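PDB 4IYK: uncharacterized protein from Bacteroides uniformis, which is of unknown function but may bind carbohydrate. Local coordinates for residues L29-V42 with D52-R64. Sequence-based numbering, arbitrary orientation.
Sequences LVGSDMENGNAIKV and DQTWYITNTGEYR. With EDO (1,2-ethanediol), chain H.
V42 and W55 both hold the first side-chain atom beside their own backbone N, V42 CG1 at chi1 -59° and W55 CG at -58°, which lays the indole against the valine: CG1 stands 3.8 Å from the centroid of the six-membered ring, almost exactly on its normal, and CG2 covers the same face nearer NE1. W55 NE1 itself gives a hydrogen bond in the ring plane to a lone pair of Q53 OE1 (2.8 Å), which would steady the rotation of the indole, though Q53 is poorly ordered. With W55 replaced by an alanine, both V42 methyls would probably lose their aromatic partner and Q53 OE1 its donor. Two residues back along its strand, I40 sets CD1 over the centre of the Y63 ring while I40 CG1 meets I57 CD1 at 3.8 Å. I40, V42 and W55 share one face of the antiparallel hairpin of strands 40-44 and 53-55, within the transthyretin-like N-terminal domain, and Y63 comes from strand 62-65 of the other sheet; V75 and F77 of strand 67-77 also pack on I40. I40 and W55 form a hydrogen-bonded pair of the hairpin, W55 N to I40 O being nearly straight at 171°. Beyond the hairpin the loops stay joined by N59, which opens the type I turn's central pair: its OD1 accepts from selenomethionine M34 N at 2.7 Å, tilted out of the amide plane, and its backbone O from S32 N. A water bridges N59 ND2 to D33 OD1, while D33 OD2 reaches Y217; a second water accepts from I57 N at 2.8 Å and lies within hydrogen-bonding distance of M34 O and N38 O.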
ATOM      1  N   LEU A  29      -5.328  -8.924   1.735  1.00 29.57           N
ATOM      2  CA  LEU A  29      -5.509  -7.623   1.081  1.00 27.77           C
ATOM      3  C   LEU A  29      -4.143  -7.004   0.794  1.00 31.56           C
ATOM      4  O   LEU A  29      -3.236  -7.121   1.630  1.00 31.27           O
ATOM      5  CB  LEU A  29      -6.316  -6.671   1.994  1.00 26.15           C
ATOM      6  CG  LEU A  29      -7.829  -6.826   1.991  1.00 28.88           C
ATOM      7  CD1 LEU A  29      -8.456  -6.154   3.234  1.00 26.60           C
ATOM      8  CD2 LEU A  29      -8.427  -6.261   0.702  1.00 32.70           C
ATOM      9  N   VAL A  30      -3.984  -6.362  -0.370  1.00 27.56           N
ATOM     10  CA  VAL A  30      -2.748  -5.639  -0.717  1.00 28.17           C
ATOM     11  C   VAL A  30      -3.066  -4.142  -0.593  1.00 31.76           C
ATOM     12  O   VAL A  30      -3.872  -3.607  -1.370  1.00 32.08           O
ATOM     13  CB  VAL A  30      -2.176  -6.048  -2.111  1.00 32.64           C
ATOM     14  CG1 VAL A  30      -0.938  -5.208  -2.493  1.00 31.88           C
ATOM     15  CG2 VAL A  30      -1.848  -7.540  -2.137  1.00 32.40           C
ATOM     16  N   GLY A  31      -2.495  -3.510   0.429  1.00 26.87           N
ATOM     17  CA  GLY A  31      -2.726  -2.099   0.707  1.00 26.21           C
ATOM     18  C   GLY A  31      -1.796  -1.167  -0.041  1.00 29.33           C
ATOM     19  O   GLY A  31      -0.681  -1.546  -0.406  1.00 29.58           O
ATOM     20  N   SER A  32      -2.255   0.065  -0.272  1.00 24.79           N
ATOM     21  CA  SER A  32      -1.504   1.104  -0.972  1.00 23.99           C
ATOM     22  C   SER A  32      -1.956   2.470  -0.446  1.00 28.56           C
ATOM     23  O   SER A  32      -2.448   2.547   0.679  1.00 27.78           O
ATOM     24  CB  SER A  32      -1.720   0.974  -2.485  1.00 27.35           C
ATOM     25  OG  SER A  32      -0.916   1.883  -3.218  1.00 34.53           O
ATOM     26  N   ASP A  33      -1.745   3.544  -1.218  1.00 25.80           N
ATOM     27  CA  ASP A  33      -2.233   4.878  -0.882  1.00 25.60           C
ATOM     28  C   ASP A  33      -3.327   5.186  -1.885  1.00 30.16           C
ATOM     29  O   ASP A  33      -3.102   4.934  -3.065  1.00 31.50           O
ATOM     30  CB  ASP A  33      -1.104   5.936  -0.942  1.00 26.97           C
ATOM     31  CG  ASP A  33       0.013   5.710   0.042  1.00 32.36           C
ATOM     32  OD1 ASP A  33      -0.096   6.212   1.183  1.00 31.71           O
ATOM     33  OD2 ASP A  33       1.044   5.122  -0.358  1.00 30.87           O
HETATM   34  N   MSE A  34      -4.508   5.694  -1.459  1.00 25.92           N
HETATM   35  CA  MSE A  34      -5.605   5.999  -2.412  1.00 24.67           C
HETATM   36  C   MSE A  34      -5.146   6.983  -3.491  1.00 30.23           C
HETATM   37  O   MSE A  34      -5.441   6.806  -4.677  1.00 29.79           O
HETATM   38  CB  MSE A  34      -6.864   6.552  -1.703  1.00 24.10           C
HETATM   39  CG  MSE A  34      -8.094   6.412  -2.578  1.00 26.91           C
HETATM   40 SE   MSE A  34      -9.742   6.507  -1.574  0.75 26.31          SE
HETATM   41  CE  MSE A  34     -10.907   5.750  -2.891  1.00 25.38           C
ATOM     42  N   GLU A  35      -4.397   8.003  -3.068  1.00 28.44           N
ATOM     43  CA  GLU A  35      -3.814   8.989  -3.967  1.00 28.56           C
ATOM     44  C   GLU A  35      -2.320   8.679  -4.090  1.00 33.03           C
ATOM     45  O   GLU A  35      -1.690   8.423  -3.071  1.00 30.82           O
ATOM     46  CB  GLU A  35      -4.055  10.393  -3.412  1.00 29.31           C
ATOM     47  CG  GLU A  35      -3.389  11.493  -4.208  1.00 34.92           C
ATOM     48  CD  GLU A  35      -3.503  12.861  -3.570  1.00 51.75           C
ATOM     49  OE1 GLU A  35      -2.942  13.071  -2.467  1.00 34.41           O
ATOM     50  OE2 GLU A  35      -4.148  13.734  -4.189  1.00 45.60           O
ATOM     51  N   ASN A  36      -1.764   8.672  -5.323  1.00 31.42           N
ATOM     52  CA  ASN A  36      -0.342   8.416  -5.597  1.00 32.05           C
ATOM     53  C   ASN A  36       0.060   6.988  -5.180  1.00 35.57           C
ATOM     54  O   ASN A  36       1.145   6.756  -4.651  1.00 35.63           O
ATOM     55  CB  ASN A  36       0.565   9.491  -4.924  1.00 34.30           C
ATOM     56  CG  ASN A  36       0.360  10.853  -5.520  1.00 39.84           C
ATOM     57  OD1 ASN A  36       0.350  11.009  -6.734  1.00 36.27           O
ATOM     58  ND2 ASN A  36       0.084  11.849  -4.691  1.00 31.47           N
ATOM     59  N   GLY A  37      -0.824   6.045  -5.468  1.00 31.78           N
ATOM     60  CA  GLY A  37      -0.614   4.638  -5.181  1.00 30.63           C
ATOM     61  C   GLY A  37      -1.207   3.829  -6.302  1.00 35.58           C
ATOM     62  O   GLY A  37      -1.149   4.250  -7.461  1.00 35.44           O
ATOM     63  N   ASN A  38      -1.799   2.681  -5.962  1.00 32.84           N
ATOM     64  CA  ASN A  38      -2.450   1.789  -6.914  1.00 34.39           C
ATOM     65  C   ASN A  38      -3.694   2.427  -7.488  1.00 38.31           C
ATOM     66  O   ASN A  38      -4.327   3.261  -6.840  1.00 40.10           O
ATOM     67  CB  ASN A  38      -2.819   0.446  -6.238  1.00 30.40           C
ATOM     68  CG  ASN A  38      -1.639  -0.430  -5.884  1.00 38.52           C
ATOM     69  OD1 ASN A  38      -0.550  -0.309  -6.465  1.00 36.23           O
ATOM     70  ND2 ASN A  38      -1.848  -1.374  -4.935  1.00 28.46           N
ATOM     71  N   ALA A  39      -4.084   1.988  -8.672  1.00 33.54           N
ATOM     72  CA  ALA A  39      -5.280   2.490  -9.333  1.00 34.68           C
ATOM     73  C   ALA A  39      -5.754   1.503 -10.390  1.00 37.88           C
ATOM     74  O   ALA A  39      -4.949   0.768 -10.949  1.00 38.15           O
ATOM     75  CB  ALA A  39      -4.996   3.855  -9.982  1.00 36.42           C
ATOM     76  N   ILE A  40      -7.056   1.492 -10.644  1.00 33.54           N
ATOM     77  CA  ILE A  40      -7.684   0.686 -11.670  1.00 34.75           C
ATOM     78  C   ILE A  40      -7.906   1.586 -12.890  1.00 40.34           C
ATOM     79  O   ILE A  40      -8.737   2.491 -12.813  1.00 39.60           O
ATOM     80  CB  ILE A  40      -9.022   0.041 -11.172  1.00 36.33           C
ATOM     81  CG1 ILE A  40      -8.841  -0.764  -9.865  1.00 33.66           C
ATOM     82  CG2 ILE A  40      -9.666  -0.794 -12.298  1.00 36.24           C
ATOM     83  CD1 ILE A  40     -10.136  -1.170  -9.235  1.00 34.86           C
ATOM     84  N   LYS A  41      -7.166   1.362 -13.995  1.00 39.26           N
ATOM     85  CA  LYS A  41      -7.365   2.142 -15.220  1.00 42.60           C
ATOM     86  C   LYS A  41      -8.270   1.334 -16.142  1.00 48.90           C
ATOM     87  O   LYS A  41      -7.998   0.162 -16.398  1.00 48.44           O
ATOM     88  CB  LYS A  41      -6.036   2.527 -15.913  1.00 46.43           C
ATOM     89  CG  LYS A  41      -5.218   3.543 -15.129  1.00 60.83           C
ATOM     90  CD  LYS A  41      -3.938   3.960 -15.842  1.00 74.12           C
ATOM     91  CE  LYS A  41      -3.149   4.926 -14.988  1.00 88.09           C
ATOM     92  NZ  LYS A  41      -2.185   5.732 -15.786  1.00 98.79           N
ATOM     93  N   VAL A  42      -9.379   1.925 -16.577  1.00 47.28           N
ATOM     94  CA  VAL A  42     -10.323   1.210 -17.432  1.00 48.77           C
ATOM     95  C   VAL A  42     -10.532   1.966 -18.742  1.00 54.06           C
ATOM     96  O   VAL A  42     -10.378   3.189 -18.801  1.00 54.19           O
ATOM     97  CB  VAL A  42     -11.685   0.888 -16.738  1.00 52.39           C
ATOM     98  CG1 VAL A  42     -11.495   0.030 -15.485  1.00 49.22           C
ATOM     99  CG2 VAL A  42     -12.462   2.156 -16.404  1.00 52.79           C
ATOM    100  N   ASP A  52     -10.171   7.581 -21.210  1.00 85.42           N
ATOM    101  CA  ASP A  52      -9.881   6.580 -20.174  1.00 81.08           C
ATOM    102  C   ASP A  52     -10.127   7.118 -18.759  1.00 77.68           C
ATOM    103  O   ASP A  52      -9.567   8.151 -18.373  1.00 77.61           O
ATOM    104  CB  ASP A  52      -8.427   6.081 -20.284  1.00 82.84           C
ATOM    105  CG  ASP A  52      -8.088   5.327 -21.554  1.00 96.37           C
ATOM    106  OD1 ASP A  52      -9.019   4.803 -22.200  1.00 98.77           O
ATOM    107  OD2 ASP A  52      -6.886   5.240 -21.887  1.00102.42           O
ATOM    108  N   GLN A  53     -10.950   6.391 -17.983  1.00 67.62           N
ATOM    109  CA  GLN A  53     -11.271   6.774 -16.614  1.00 62.26           C
ATOM    110  C   GLN A  53     -10.487   5.901 -15.602  1.00 54.51           C
ATOM    111  O   GLN A  53      -9.818   4.945 -15.988  1.00 51.73           O
ATOM    112  CB  GLN A  53     -12.800   6.770 -16.349  1.00 64.19           C
ATOM    113  CG  GLN A  53     -13.576   5.491 -16.690  1.00 80.08           C
ATOM    114  CD  GLN A  53     -14.997   5.497 -16.143  1.00 94.97           C
ATOM    115  OE1 GLN A  53     -15.372   4.695 -15.267  1.00 75.25           O
ATOM    116  NE2 GLN A  53     -15.831   6.397 -16.658  1.00 98.52           N
ATOM    117  N   THR A  54     -10.489   6.311 -14.324  1.00 44.88           N
ATOM    118  CA  THR A  54      -9.770   5.610 -13.264  1.00 40.75           C
ATOM    119  C   THR A  54     -10.711   5.318 -12.118  1.00 41.15           C
ATOM    120  O   THR A  54     -11.519   6.179 -11.749  1.00 40.04           O
ATOM    121  CB  THR A  54      -8.539   6.437 -12.770  1.00 42.12           C
ATOM    122  OG1 THR A  54      -7.685   6.742 -13.863  1.00 43.59           O
ATOM    123  CG2 THR A  54      -7.718   5.708 -11.707  1.00 38.30           C
ATOM    124  N   TRP A  55     -10.595   4.102 -11.552  1.00 36.45           N
ATOM    125  CA  TRP A  55     -11.312   3.700 -10.352  1.00 35.12           C
ATOM    126  C   TRP A  55     -10.290   3.645  -9.236  1.00 36.37           C
ATOM    127  O   TRP A  55      -9.318   2.885  -9.328  1.00 36.22           O
ATOM    128  CB  TRP A  55     -12.061   2.363 -10.510  1.00 33.85           C
ATOM    129  CG  TRP A  55     -13.065   2.307 -11.622  1.00 37.23           C
ATOM    130  CD1 TRP A  55     -13.623   3.361 -12.296  1.00 41.74           C
ATOM    131  CD2 TRP A  55     -13.624   1.120 -12.198  1.00 37.91           C
ATOM    132  NE1 TRP A  55     -14.485   2.900 -13.262  1.00 42.75           N
ATOM    133  CE2 TRP A  55     -14.510   1.527 -13.222  1.00 43.71           C
ATOM    134  CE3 TRP A  55     -13.439  -0.258 -11.968  1.00 38.72           C
ATOM    135  CZ2 TRP A  55     -15.236   0.605 -13.994  1.00 43.85           C
ATOM    136  CZ3 TRP A  55     -14.144  -1.168 -12.747  1.00 40.73           C
ATOM    137  CH2 TRP A  55     -15.048  -0.734 -13.726  1.00 42.99           C
ATOM    138  N   TYR A  56     -10.507   4.455  -8.187  1.00 29.81           N
ATOM    139  CA  TYR A  56      -9.620   4.604  -7.041  1.00 28.39           C
ATOM    140  C   TYR A  56      -9.927   3.562  -5.937  1.00 31.76           C
ATOM    141  O   TYR A  56     -11.030   3.001  -5.851  1.00 33.07           O
ATOM    142  CB  TYR A  56      -9.636   6.049  -6.536  1.00 28.73           C
ATOM    143  CG  TYR A  56      -9.094   6.985  -7.604  1.00 33.12           C
ATOM    144  CD1 TYR A  56      -9.932   7.523  -8.577  1.00 36.02           C
ATOM    145  CD2 TYR A  56      -7.733   7.278  -7.681  1.00 34.40           C
ATOM    146  CE1 TYR A  56      -9.431   8.327  -9.604  1.00 38.55           C
ATOM    147  CE2 TYR A  56      -7.223   8.088  -8.702  1.00 36.33           C
ATOM    148  CZ  TYR A  56      -8.079   8.610  -9.661  1.00 43.81           C
ATOM    149  OH  TYR A  56      -7.598   9.410 -10.672  1.00 44.69           O
ATOM    150  N   ILE A  57      -8.884   3.212  -5.192  1.00 25.62           N
ATOM    151  CA  ILE A  57      -8.915   2.093  -4.234  1.00 23.44           C
ATOM    152  C   ILE A  57      -8.588   2.631  -2.853  1.00 27.33           C
ATOM    153  O   ILE A  57      -7.582   3.316  -2.701  1.00 26.98           O
ATOM    154  CB  ILE A  57      -7.892   0.980  -4.680  1.00 25.16           C
ATOM    155  CG1 ILE A  57      -7.980   0.634  -6.189  1.00 27.56           C
ATOM    156  CG2 ILE A  57      -7.985  -0.293  -3.817  1.00 21.73           C
ATOM    157  CD1 ILE A  57      -6.650  -0.044  -6.826  1.00 27.93           C
ATOM    158  N   THR A  58      -9.409   2.322  -1.846  1.00 26.22           N
ATOM    159  CA  THR A  58      -9.099   2.756  -0.473  1.00 25.41           C
ATOM    160  C   THR A  58      -7.770   2.104  -0.045  1.00 28.45           C
ATOM    161  O   THR A  58      -7.370   1.083  -0.616  1.00 27.46           O
ATOM    162  CB  THR A  58     -10.238   2.447   0.510  1.00 30.25           C
ATOM    163  OG1 THR A  58     -10.319   1.019   0.737  1.00 28.20           O
ATOM    164  CG2 THR A  58     -11.576   3.051   0.069  1.00 28.86           C
ATOM    165  N   ASN A  59      -7.106   2.685   0.957  1.00 25.67           N
ATOM    166  CA  ASN A  59      -5.789   2.249   1.431  1.00 26.09           C
ATOM    167  C   ASN A  59      -5.704   0.761   1.822  1.00 27.83           C
ATOM    168  O   ASN A  59      -4.635   0.193   1.701  1.00 26.33           O
ATOM    169  CB  ASN A  59      -5.357   3.120   2.619  1.00 22.15           C
ATOM    170  CG  ASN A  59      -4.840   4.449   2.136  1.00 29.68           C
ATOM    171  OD1 ASN A  59      -5.223   4.932   1.079  1.00 25.79           O
ATOM    172  ND2 ASN A  59      -3.986   5.078   2.888  1.00 25.41           N
ATOM    173  N   THR A  60      -6.798   0.151   2.296  1.00 24.83           N
ATOM    174  CA  THR A  60      -6.777  -1.264   2.723  1.00 23.64           C
ATOM    175  C   THR A  60      -6.648  -2.238   1.520  1.00 29.35           C
ATOM    176  O   THR A  60      -6.284  -3.404   1.717  1.00 27.17           O
ATOM    177  CB  THR A  60      -8.053  -1.601   3.487  1.00 26.04           C
ATOM    178  OG1 THR A  60      -9.142  -1.426   2.579  1.00 29.14           O
ATOM    179  CG2 THR A  60      -8.254  -0.746   4.766  1.00 26.34           C
ATOM    180  N   GLY A  61      -6.985  -1.755   0.321  1.00 27.00           N
ATOM    181  CA  GLY A  61      -7.008  -2.540  -0.910  1.00 26.97           C
ATOM    182  C   GLY A  61      -8.433  -2.849  -1.354  1.00 29.50           C
ATOM    183  O   GLY A  61      -8.646  -3.500  -2.368  1.00 28.12           O
ATOM    184  N   GLU A  62      -9.433  -2.344  -0.619  1.00 27.09           N
ATOM    185  CA  GLU A  62     -10.836  -2.492  -1.011  1.00 26.85           C
ATOM    186  C   GLU A  62     -11.256  -1.301  -1.864  1.00 32.16           C
ATOM    187  O   GLU A  62     -10.909  -0.162  -1.547  1.00 32.66           O
ATOM    188  CB  GLU A  62     -11.734  -2.607   0.232  1.00 27.57           C
ATOM    189  CG  GLU A  62     -11.584  -3.950   0.921  1.00 40.74           C
ATOM    190  CD  GLU A  62     -11.917  -3.974   2.397  1.00 59.74           C
ATOM    191  OE1 GLU A  62     -11.443  -3.081   3.139  1.00 47.13           O
ATOM    192  OE2 GLU A  62     -12.597  -4.936   2.823  1.00 55.56           O
ATOM    193  N   TYR A  63     -11.991  -1.553  -2.945  1.00 30.20           N
ATOM    194  CA  TYR A  63     -12.454  -0.475  -3.815  1.00 29.72           C
ATOM    195  C   TYR A  63     -13.984  -0.533  -3.936  1.00 32.73           C
ATOM    196  O   TYR A  63     -14.564  -1.602  -3.779  1.00 29.31           O
ATOM    197  CB  TYR A  63     -11.751  -0.514  -5.202  1.00 29.98           C
ATOM    198  CG  TYR A  63     -12.223  -1.620  -6.120  1.00 32.09           C
ATOM    199  CD1 TYR A  63     -13.268  -1.411  -7.019  1.00 35.58           C
ATOM    200  CD2 TYR A  63     -11.588  -2.862  -6.136  1.00 31.49           C
ATOM    201  CE1 TYR A  63     -13.717  -2.429  -7.857  1.00 36.06           C
ATOM    202  CE2 TYR A  63     -12.023  -3.886  -6.982  1.00 32.48           C
ATOM    203  CZ  TYR A  63     -13.111  -3.674  -7.813  1.00 37.16           C
ATOM    204  OH  TYR A  63     -13.559  -4.665  -8.642  1.00 40.16           O
ATOM    205  N   ARG A  64     -14.623   0.631  -4.218  1.00 31.10           N
ATOM    206  CA  ARG A  64     -16.071   0.771  -4.370  1.00 30.70           C
ATOM    207  C   ARG A  64     -16.406   1.935  -5.293  1.00 34.05           C
ATOM    208  O   ARG A  64     -15.885   3.029  -5.116  1.00 32.13           O
ATOM    209  CB  ARG A  64     -16.726   0.973  -3.000  1.00 30.60           C
ATOM    210  CG  ARG A  64     -18.235   0.867  -3.067  1.00 45.34           C
ATOM    211  CD  ARG A  64     -18.866   1.295  -1.760  1.00 53.93           C
ATOM    212  NE  ARG A  64     -20.324   1.244  -1.850  1.00 54.08           N
ATOM    213  CZ  ARG A  64     -21.143   1.393  -0.816  1.00 64.96           C
ATOM    214  NH1 ARG A  64     -20.654   1.589   0.407  1.00 47.14           N
ATOM    215  NH2 ARG A  64     -22.457   1.354  -0.995  1.00 46.93           N
TER
HETATM  216  C1  EDO H 306     -22.222  -1.501  -4.008  1.00 76.44           C
HETATM  217  O1  EDO H 306     -21.158  -0.644  -3.635  1.00 76.97           O
HETATM  218  C2  EDO H 306     -23.389  -1.398  -3.002  1.00 75.56           C
HETATM  219  O2  EDO H 306     -23.979  -0.113  -3.077  1.00 74.73           O
HETATM  220  O   HOH W   1      -2.439   7.422   1.869  1.00 25.86           O
HETATM  221  O   HOH W   2      -6.448   4.447  -5.842  1.00 29.61           O